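Local atomic coordinates of serine protease inhibitor 2 (Anopheles gambiae, PDB entry 3PZF), a protein that inhibits the clip-domain serine proteases CLIPB9, CLIPB10 and CLIPB4, thereby holding back phenoloxidase activation and melanization in mosquito hemolymph. Residues Arg21-Asp26 / Ile264-Leu269; Asn111-Asp116 / Asn152-Glu157. All blocks are in the same frame, centred on the assembly; numbering follows the deposited sequence. Where two conformers were deposited one is given.

Interaction 1 (Arg21-Asp26 / Ile264-Leu269)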
ATOM      1  N   ARG A  21       3.611  -6.864  14.314  1.00 28.56           N
ATOM      2  CA  ARG A  21       2.854  -6.622  13.095  1.00 26.96           C
ATOM      3  C   ARG A  21       2.393  -7.924  12.442  1.00 31.08           C
ATOM      4  O   ARG A  21       3.176  -8.870  12.321  1.00 34.42           O
ATOM      5  CB  ARG A  21       3.755  -5.867  12.131  1.00 24.19           C
ATOM      6  CG  ARG A  21       4.146  -4.510  12.677  1.00 26.58           C
ATOM      7  CD  ARG A  21       5.298  -3.873  11.877  1.00 25.67           C
ATOM      8  NE  ARG A  21       5.668  -2.593  12.468  1.00 25.22           N
ATOM      9  CZ  ARG A  21       6.433  -2.454  13.550  1.00 33.10           C
ATOM     10  NH1 ARG A  21       6.933  -3.530  14.177  1.00 27.36           N
ATOM     11  NH2 ARG A  21       6.684  -1.239  14.017  1.00 28.36           N
ATOM     12  N   GLN A  22       1.142  -7.973  11.999  1.00 29.30           N
ATOM     13  CA  GLN A  22       0.673  -9.119  11.215  1.00 23.76           C
ATOM     14  C   GLN A  22       0.990  -8.843   9.736  1.00 27.21           C
ATOM     15  O   GLN A  22       0.087  -8.628   8.914  1.00 28.89           O
ATOM     16  CB  GLN A  22      -0.834  -9.343  11.411  1.00 33.15           C
ATOM     17  CG  GLN A  22      -1.181  -9.744  12.826  1.00 54.37           C
ATOM     18  CD  GLN A  22      -2.649 -10.059  13.014  1.00 68.69           C
ATOM     19  OE1 GLN A  22      -3.126 -10.123  14.145  1.00 73.09           O
ATOM     20  NE2 GLN A  22      -3.375 -10.262  11.912  1.00 66.72           N
ATOM     21  N   ASN A  23       2.278  -8.835   9.404  1.00 21.80           N
ATOM     22  CA  ASN A  23       2.697  -8.349   8.096  1.00 24.39           C
ATOM     23  C   ASN A  23       3.364  -9.432   7.266  1.00 25.89           C
ATOM     24  O   ASN A  23       4.045  -9.129   6.286  1.00 23.48           O
ATOM     25  CB  ASN A  23       3.625  -7.129   8.237  1.00 21.79           C
ATOM     26  CG  ASN A  23       4.883  -7.445   9.039  1.00 25.49           C
ATOM     27  OD1 ASN A  23       5.012  -8.547   9.610  1.00 25.78           O
ATOM     28  ND2 ASN A  23       5.791  -6.479   9.130  1.00 26.52           N
ATOM     29  N   GLU A  24       3.131 -10.696   7.625  1.00 25.63           N
ATOM     30  CA  GLU A  24       3.723 -11.805   6.880  1.00 26.63           C
ATOM     31  C   GLU A  24       3.335 -11.758   5.405  1.00 29.44           C
ATOM     32  O   GLU A  24       4.189 -11.805   4.521  1.00 30.83           O
ATOM     33  CB  GLU A  24       3.285 -13.154   7.484  1.00 36.14           C
ATOM     34  CG  GLU A  24       3.795 -13.422   8.906  1.00 51.15           C
ATOM     35  CD  GLU A  24       2.969 -12.744  10.009  1.00 56.94           C
ATOM     36  OE1 GLU A  24       1.829 -12.280   9.745  1.00 39.55           O
ATOM     37  OE2 GLU A  24       3.472 -12.687  11.153  1.00 64.83           O
ATOM     38  N   PHE A  25       2.040 -11.694   5.137  1.00 22.62           N
ATOM     39  CA  PHE A  25       1.557 -11.623   3.760  1.00 22.98           C
ATOM     40  C   PHE A  25       2.048 -10.322   3.114  1.00 23.24           C
ATOM     41  O   PHE A  25       2.530 -10.327   1.988  1.00 27.14           O
ATOM     42  CB  PHE A  25       0.032 -11.658   3.682  1.00 24.17           C
ATOM     43  CG  PHE A  25      -0.475 -11.368   2.297  1.00 24.80           C
ATOM     44  CD1 PHE A  25      -0.489 -12.359   1.332  1.00 32.26           C
ATOM     45  CD2 PHE A  25      -0.801 -10.075   1.928  1.00 24.49           C
ATOM     46  CE1 PHE A  25      -0.903 -12.080   0.037  1.00 27.28           C
ATOM     47  CE2 PHE A  25      -1.200  -9.782   0.640  1.00 31.10           C
ATOM     48  CZ  PHE A  25      -1.252 -10.790  -0.312  1.00 30.17           C
ATOM     49  N   ASP A  26       1.935  -9.211   3.839  1.00 21.03           N
ATOM     50  CA  ASP A  26       2.339  -7.893   3.295  1.00 19.91           C
ATOM     51  C   ASP A  26       3.754  -7.939   2.737  1.00 19.02           C
ATOM     52  O   ASP A  26       3.986  -7.555   1.578  1.00 21.45           O
ATOM     53  CB  ASP A  26       2.270  -6.816   4.384  1.00 19.85           C
ATOM     54  CG  ASP A  26       0.900  -6.765   5.060  1.00 20.84           C
ATOM     55  OD1 ASP A  26       0.515  -7.779   5.673  1.00 22.63           O
ATOM     56  OD2 ASP A  26       0.247  -5.705   5.019  1.00 24.49           O
ATOM     57  N   ILE A 264      14.701  -9.203   4.673  1.00 32.50           N
ATOM     58  CA  ILE A 264      13.512  -8.751   5.380  1.00 28.12           C
ATOM     59  C   ILE A 264      12.427  -9.804   5.414  1.00 30.75           C
ATOM     60  O   ILE A 264      12.057 -10.356   4.385  1.00 32.85           O
ATOM     61  CB  ILE A 264      12.928  -7.494   4.730  1.00 25.33           C
ATOM     62  CG1 ILE A 264      13.877  -6.305   4.956  1.00 24.46           C
ATOM     63  CG2 ILE A 264      11.553  -7.187   5.306  1.00 26.58           C
ATOM     64  CD1 ILE A 264      13.442  -5.074   4.192  1.00 25.11           C
ATOM     65  N   ASN A 265      11.929 -10.074   6.621  1.00 31.01           N
ATOM     66  CA  ASN A 265      10.761 -10.923   6.825  1.00 29.49           C
ATOM     67  C   ASN A 265      10.114 -10.403   8.094  1.00 28.13           C
ATOM     68  O   ASN A 265      10.616  -9.454   8.681  1.00 30.08           O
ATOM     69  CB  ASN A 265      11.155 -12.395   6.927  1.00 29.40           C
ATOM     70  CG  ASN A 265      12.247 -12.632   7.963  1.00 39.17           C
ATOM     71  OD1 ASN A 265      12.016 -12.457   9.149  1.00 37.91           O
ATOM     72  ND2 ASN A 265      13.433 -13.031   7.513  1.00 48.63           N
ATOM     73  N   SER A 266       8.992 -10.965   8.519  1.00 29.46           N
ATOM     74  CA  SER A 266       8.296 -10.369   9.654  1.00 23.96           C
ATOM     75  C   SER A 266       9.183 -10.246  10.896  1.00 30.66           C
ATOM     76  O   SER A 266       9.136  -9.231  11.583  1.00 26.76           O
ATOM     77  CB  SER A 266       7.040 -11.167  10.007  1.00 25.98           C
ATOM     78  OG  SER A 266       6.099 -11.006   8.953  1.00 36.23           O
ATOM     79  N   ALA A 267       9.922 -11.310  11.218  1.00 28.48           N
ATOM     80  CA  ALA A 267      10.737 -11.325  12.437  1.00 33.26           C
ATOM     81  C   ALA A 267      11.947 -10.414  12.292  1.00 26.58           C
ATOM     82  O   ALA A 267      12.306  -9.709  13.220  1.00 30.85           O
ATOM     83  CB  ALA A 267      11.188 -12.758  12.761  1.00 35.71           C
ATOM     84  N   SER A 268      12.593 -10.438  11.139  1.00 27.10           N
ATOM     85  CA  SER A 268      13.816  -9.653  10.978  1.00 30.66           C
ATOM     86  C   SER A 268      13.471  -8.162  10.895  1.00 31.70           C
ATOM     87  O   SER A 268      14.241  -7.312  11.350  1.00 27.87           O
ATOM     88  CB  SER A 268      14.609 -10.098   9.755  1.00 32.43           C
ATOM     89  OG  SER A 268      13.975  -9.666   8.568  1.00 34.30           O
ATOM     90  N   LEU A 269      12.297  -7.834  10.348  1.00 30.67           N
ATOM     91  CA  LEU A 269      11.880  -6.437  10.293  1.00 24.72           C
ATOM     92  C   LEU A 269      11.414  -6.029  11.671  1.00 25.59           C
ATOM     93  O   LEU A 269      11.708  -4.932  12.133  1.00 29.10           O
ATOM     94  CB  LEU A 269      10.770  -6.206   9.246  1.00 21.64           C
ATOM     95  CG  LEU A 269      10.315  -4.748   9.068  1.00 25.25           C
ATOM     96  CD1 LEU A 269      11.448  -3.915   8.516  1.00 26.62           C
ATOM     97  CD2 LEU A 269       9.048  -4.678   8.139  1.00 24.02           C
TER
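S266 brings its hydroxyl against N23 and E24 where two helices both begin, so the first turns of two helices meet. The backbones come close, with the CA atoms of E24 and S266 5.5 Å apart, and a small residue such as serine suits so narrow a gap. S266 points its side chain at helix 24-35, and its OG lies 3.3 Å from CA of E24. E24 adds its methylene: chi1 (-65°) sets CG of E24 opposite the carbonyl carbon, beside the backbone N and 3.3 Å from OG of S266. The bend at chi2 (81°) then turns the carboxylate alongside the same side chain, at the exposed edge of the contact and in the first turn of its helix, where a negative charge is probably welcome to the helix dipole.

N23 sits at the N-cap of helix 24-35, yet its side chain makes no capping bond. With CG between the backbone N and the carbonyl carbon (chi1 59°), its amide reaches instead toward S266 and the CD2 methyl of L269. In the serpin fold this is where the first helix of the domain, 24-35, meets helix 266-274, which leads into the long strand 277-295. L27, one turn further on, packs against I264, S266 and L269, adding an apolar contact next to the polar one.

The second helix caps itself. N265 OD1 accepts from S268 N at 2.9 Å, the donor standing above the carbonyl plane, and S268 OG accepts from N265 N, also at 2.9 Å; together they form a capping box. The OG of S268 also bonds to R263 O, while R21, just ahead of helix 24-35, forms a salt bridge with E379.

Interaction 2 (Asn111-Asp116 / Asn152-Glu157); sequences NFFVDD and NNWVSE
Sheet A of the serpin, here represented by strand 105-115, is crossed on one face by helix 144-158, and within 152-157 it is W154 that meets the strand. With CG opposite the backbone N (chi1 176°), the indole swings out to N111 and F113. These alternate residues of the strand put their side chains on the same side of the sheet and meet the same face of the indole.

F113 approaches with its edge, its CZ 3.9 Å from CG of W154. The ring planes stand at 87°, a T-shaped pair. The centroid of the F113 ring is 5.4 Å from that of the indole's five-membered ring. In the conformer given here, N111 covers the six-membered ring, its CB 3.8 Å from that ring's centroid in a CH-pi contact. The asparagine amide continues over the indole near NE1, its plane turned 67° from the ring, and its CG also rests on a face of F113. A broad indole suits this place because it can receive both neighbours at once, and asparagine is compact enough for the corner between the faces of F113 and W154. V180 of strand 177-188 also touches W154, and the ring of H158, one turn along the helix, meets the indole.

A helix lying across the front of sheet A is the helix F arrangement of serpins; in inhibitory members this sheet opens between strands 177-188 and 332-341 to take in the reactive loop.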
ATOM      1  N   ASN A 111     -14.081  -0.975  -4.909  1.00 24.40           N
ATOM      2  CA  ASN A 111     -15.336  -1.179  -5.635  0.50 26.42           C
ATOM      3  C   ASN A 111     -15.262  -2.430  -6.509  1.00 26.70           C
ATOM      4  O   ASN A 111     -14.304  -2.594  -7.263  1.00 29.61           O
ATOM      5  CB  ASN A 111     -15.603   0.039  -6.547  0.50 27.86           C
ATOM      6  CG  ASN A 111     -17.071   0.201  -6.934  0.50 35.61           C
ATOM      7  OD1 ASN A 111     -17.826  -0.771  -7.032  0.50 36.67           O
ATOM      8  ND2 ASN A 111     -17.470   1.448  -7.193  0.50 30.93           N
ATOM      9  N   PHE A 112     -16.277  -3.285  -6.437  1.00 25.15           N
ATOM     10  CA  PHE A 112     -16.496  -4.286  -7.478  1.00 21.03           C
ATOM     11  C   PHE A 112     -17.356  -3.644  -8.572  1.00 31.74           C
ATOM     12  O   PHE A 112     -18.434  -3.144  -8.288  1.00 32.73           O
ATOM     13  CB  PHE A 112     -17.290  -5.478  -6.981  1.00 22.49           C
ATOM     14  CG  PHE A 112     -16.575  -6.356  -5.987  1.00 27.70           C
ATOM     15  CD1 PHE A 112     -15.969  -7.537  -6.396  1.00 23.27           C
ATOM     16  CD2 PHE A 112     -16.605  -6.054  -4.632  1.00 23.68           C
ATOM     17  CE1 PHE A 112     -15.346  -8.367  -5.457  1.00 23.90           C
ATOM     18  CE2 PHE A 112     -16.016  -6.900  -3.703  1.00 26.87           C
ATOM     19  CZ  PHE A 112     -15.395  -8.058  -4.121  1.00 24.70           C
ATOM     20  N   PHE A 113     -16.879  -3.661  -9.808  1.00 26.20           N
ATOM     21  CA  PHE A 113     -17.675  -3.212 -10.959  1.00 32.24           C
ATOM     22  C   PHE A 113     -18.200  -4.459 -11.674  1.00 28.80           C
ATOM     23  O   PHE A 113     -17.430  -5.231 -12.249  1.00 32.56           O
ATOM     24  CB  PHE A 113     -16.809  -2.341 -11.880  1.00 30.98           C
ATOM     25  CG  PHE A 113     -16.384  -1.026 -11.255  1.00 30.35           C
ATOM     26  CD1 PHE A 113     -17.260   0.049 -11.232  1.00 35.91           C
ATOM     27  CD2 PHE A 113     -15.132  -0.876 -10.651  1.00 27.67           C
ATOM     28  CE1 PHE A 113     -16.902   1.244 -10.662  1.00 36.52           C
ATOM     29  CE2 PHE A 113     -14.765   0.329 -10.076  1.00 31.62           C
ATOM     30  CZ  PHE A 113     -15.646   1.389 -10.076  1.00 33.31           C
ATOM     31  N   VAL A 114     -19.519  -4.656 -11.632  1.00 26.69           N
ATOM     32  CA  VAL A 114     -20.115  -5.938 -11.942  1.00 28.46           C
ATOM     33  C   VAL A 114     -20.938  -5.764 -13.195  1.00 31.08           C
ATOM     34  O   VAL A 114     -21.642  -4.771 -13.315  1.00 40.02           O
ATOM     35  CB  VAL A 114     -21.017  -6.404 -10.771  1.00 29.29           C
ATOM     36  CG1 VAL A 114     -21.627  -7.732 -11.066  1.00 33.20           C
ATOM     37  CG2 VAL A 114     -20.187  -6.486  -9.451  1.00 27.81           C
ATOM     38  N   ASP A 115     -20.833  -6.716 -14.125  1.00 32.86           N
ATOM     39  CA  ASP A 115     -21.566  -6.658 -15.407  1.00 42.13           C
ATOM     40  C   ASP A 115     -23.082  -6.654 -15.186  1.00 42.71           C
ATOM     41  O   ASP A 115     -23.565  -7.144 -14.159  1.00 38.54           O
ATOM     42  CB  ASP A 115     -21.165  -7.837 -16.315  1.00 33.21           C
ATOM     43  CG  ASP A 115     -21.389  -7.548 -17.808  1.00 47.96           C
ATOM     44  OD1 ASP A 115     -21.728  -6.407 -18.176  1.00 37.81           O
ATOM     45  OD2 ASP A 115     -21.210  -8.470 -18.628  1.00 55.44           O
ATOM     46  N   ASP A 116     -23.820  -6.119 -16.173  1.00 43.61           N
ATOM     47  CA  ASP A 116     -25.263  -5.887 -16.083  1.00 53.55           C
ATOM     48  C   ASP A 116     -26.041  -7.085 -15.599  1.00 45.77           C
ATOM     49  O   ASP A 116     -26.988  -6.948 -14.840  1.00 47.89           O
ATOM     50  CB  ASP A 116     -25.855  -5.569 -17.475  1.00 64.70           C
ATOM     51  CG  ASP A 116     -25.498  -4.192 -17.979  1.00 73.61           C
ATOM     52  OD1 ASP A 116     -25.426  -3.247 -17.164  1.00 77.87           O
ATOM     53  OD2 ASP A 116     -25.311  -4.062 -19.212  1.00 76.73           O
ATOM     54  N   ASN A 152     -12.812   5.179 -14.085  1.00 36.76           N
ATOM     55  CA  ASN A 152     -11.807   6.219 -13.928  1.00 35.70           C
ATOM     56  C   ASN A 152     -12.343   7.437 -13.182  1.00 34.66           C
ATOM     57  O   ASN A 152     -11.642   8.008 -12.347  1.00 35.51           O
ATOM     58  CB  ASN A 152     -11.192   6.583 -15.280  1.00 41.10           C
ATOM     59  CG  ASN A 152     -10.363   5.446 -15.843  1.00 40.01           C
ATOM     60  OD1 ASN A 152      -9.827   4.632 -15.088  1.00 36.83           O
ATOM     61  ND2 ASN A 152     -10.258   5.375 -17.152  1.00 43.59           N
ATOM     62  N   ASN A 153     -13.598   7.796 -13.422  1.00 38.50           N
ATOM     63  CA  ASN A 153     -14.189   8.911 -12.697  1.00 41.09           C
ATOM     64  C   ASN A 153     -14.358   8.548 -11.218  1.00 40.39           C
ATOM     65  O   ASN A 153     -14.261   9.400 -10.350  1.00 37.65           O
ATOM     66  CB  ASN A 153     -15.524   9.331 -13.324  1.00 48.05           C
ATOM     67  CG  ASN A 153     -15.350   9.944 -14.713  1.00 70.22           C
ATOM     68  OD1 ASN A 153     -14.231  10.261 -15.135  1.00 67.34           O
ATOM     69  ND2 ASN A 153     -16.459  10.123 -15.426  1.00 69.23           N
ATOM     70  N   TRP A 154     -14.593   7.269 -10.938  1.00 35.51           N
ATOM     71  CA  TRP A 154     -14.723   6.804  -9.571  1.00 38.17           C
ATOM     72  C   TRP A 154     -13.370   6.925  -8.868  1.00 39.13           C
ATOM     73  O   TRP A 154     -13.286   7.339  -7.707  1.00 34.32           O
ATOM     74  CB  TRP A 154     -15.233   5.358  -9.559  1.00 33.56           C
ATOM     75  CG  TRP A 154     -15.325   4.751  -8.199  1.00 35.54           C
ATOM     76  CD1 TRP A 154     -16.395   4.787  -7.343  1.00 35.65           C
ATOM     77  CD2 TRP A 154     -14.302   4.008  -7.536  1.00 35.79           C
ATOM     78  NE1 TRP A 154     -16.088   4.122  -6.175  1.00 37.28           N
ATOM     79  CE2 TRP A 154     -14.811   3.624  -6.272  1.00 33.39           C
ATOM     80  CE3 TRP A 154     -13.004   3.626  -7.886  1.00 29.39           C
ATOM     81  CZ2 TRP A 154     -14.073   2.880  -5.370  1.00 31.87           C
ATOM     82  CZ3 TRP A 154     -12.273   2.879  -6.987  1.00 29.70           C
ATOM     83  CH2 TRP A 154     -12.801   2.521  -5.741  1.00 32.43           C
ATOM     84  N   VAL A 155     -12.303   6.583  -9.582  1.00 30.87           N
ATOM     85  CA  VAL A 155     -10.951   6.695  -9.015  1.00 31.20           C
ATOM     86  C   VAL A 155     -10.662   8.154  -8.643  1.00 31.10           C
ATOM     87  O   VAL A 155     -10.185   8.444  -7.536  1.00 32.97           O
ATOM     88  CB  VAL A 155      -9.883   6.147  -9.996  1.00 33.67           C
ATOM     89  CG1 VAL A 155      -8.469   6.652  -9.632  1.00 31.34           C
ATOM     90  CG2 VAL A 155      -9.934   4.618 -10.022  1.00 32.77           C
ATOM     91  N   SER A 156     -10.967   9.073  -9.554  1.00 33.70           N
ATOM     92  CA  SER A 156     -10.713  10.497  -9.316  1.00 39.81           C
ATOM     93  C   SER A 156     -11.503  11.013  -8.114  1.00 41.21           C
ATOM     94  O   SER A 156     -10.968  11.666  -7.228  1.00 39.67           O
ATOM     95  CB  SER A 156     -11.089  11.319 -10.549  1.00 40.65           C
ATOM     96  OG  SER A 156     -10.766  12.684 -10.343  1.00 46.04           O
ATOM     97  N   GLU A 157     -12.791  10.714  -8.110  1.00 36.74           N
ATOM     98  CA  GLU A 157     -13.700  11.144  -7.069  1.00 44.87           C
ATOM     99  C   GLU A 157     -13.264  10.672  -5.680  1.00 49.12           C
ATOM    100  O   GLU A 157     -13.463  11.381  -4.698  1.00 46.65           O
ATOM    101  CB  GLU A 157     -15.109  10.637  -7.411  1.00 63.05           C
ATOM    102  CG  GLU A 157     -16.066  10.515  -6.244  1.00 74.48           C
ATOM    103  CD  GLU A 157     -17.415   9.955  -6.666  1.00 87.38           C
ATOM    104  OE1 GLU A 157     -17.638   9.792  -7.886  1.00 87.73           O
ATOM    105  OE2 GLU A 157     -18.249   9.675  -5.777  1.00 91.97           O
TER

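The two contacts lie on opposite sides of the chain's centre, their centres 32 Å apart and their nearest atoms about 15 Å apart, so neither touches the other. Interaction 1 joins helix 24-35 to helix 266-274, whereas interaction 2 seats helix 144-158 on strand 105-115; they share no helix or strand. Along the chain interaction 2 is nested within the loop closed by interaction 1, and all four segments belong to one serpin domain. Strand 105-115 pairs with strand 177-188, which also pairs with 345-346 in the hinge region. Interaction 2 therefore sits on the sheet that accepts the reactive loop, and interaction 1 joins two helices on the other side of the chain's centre.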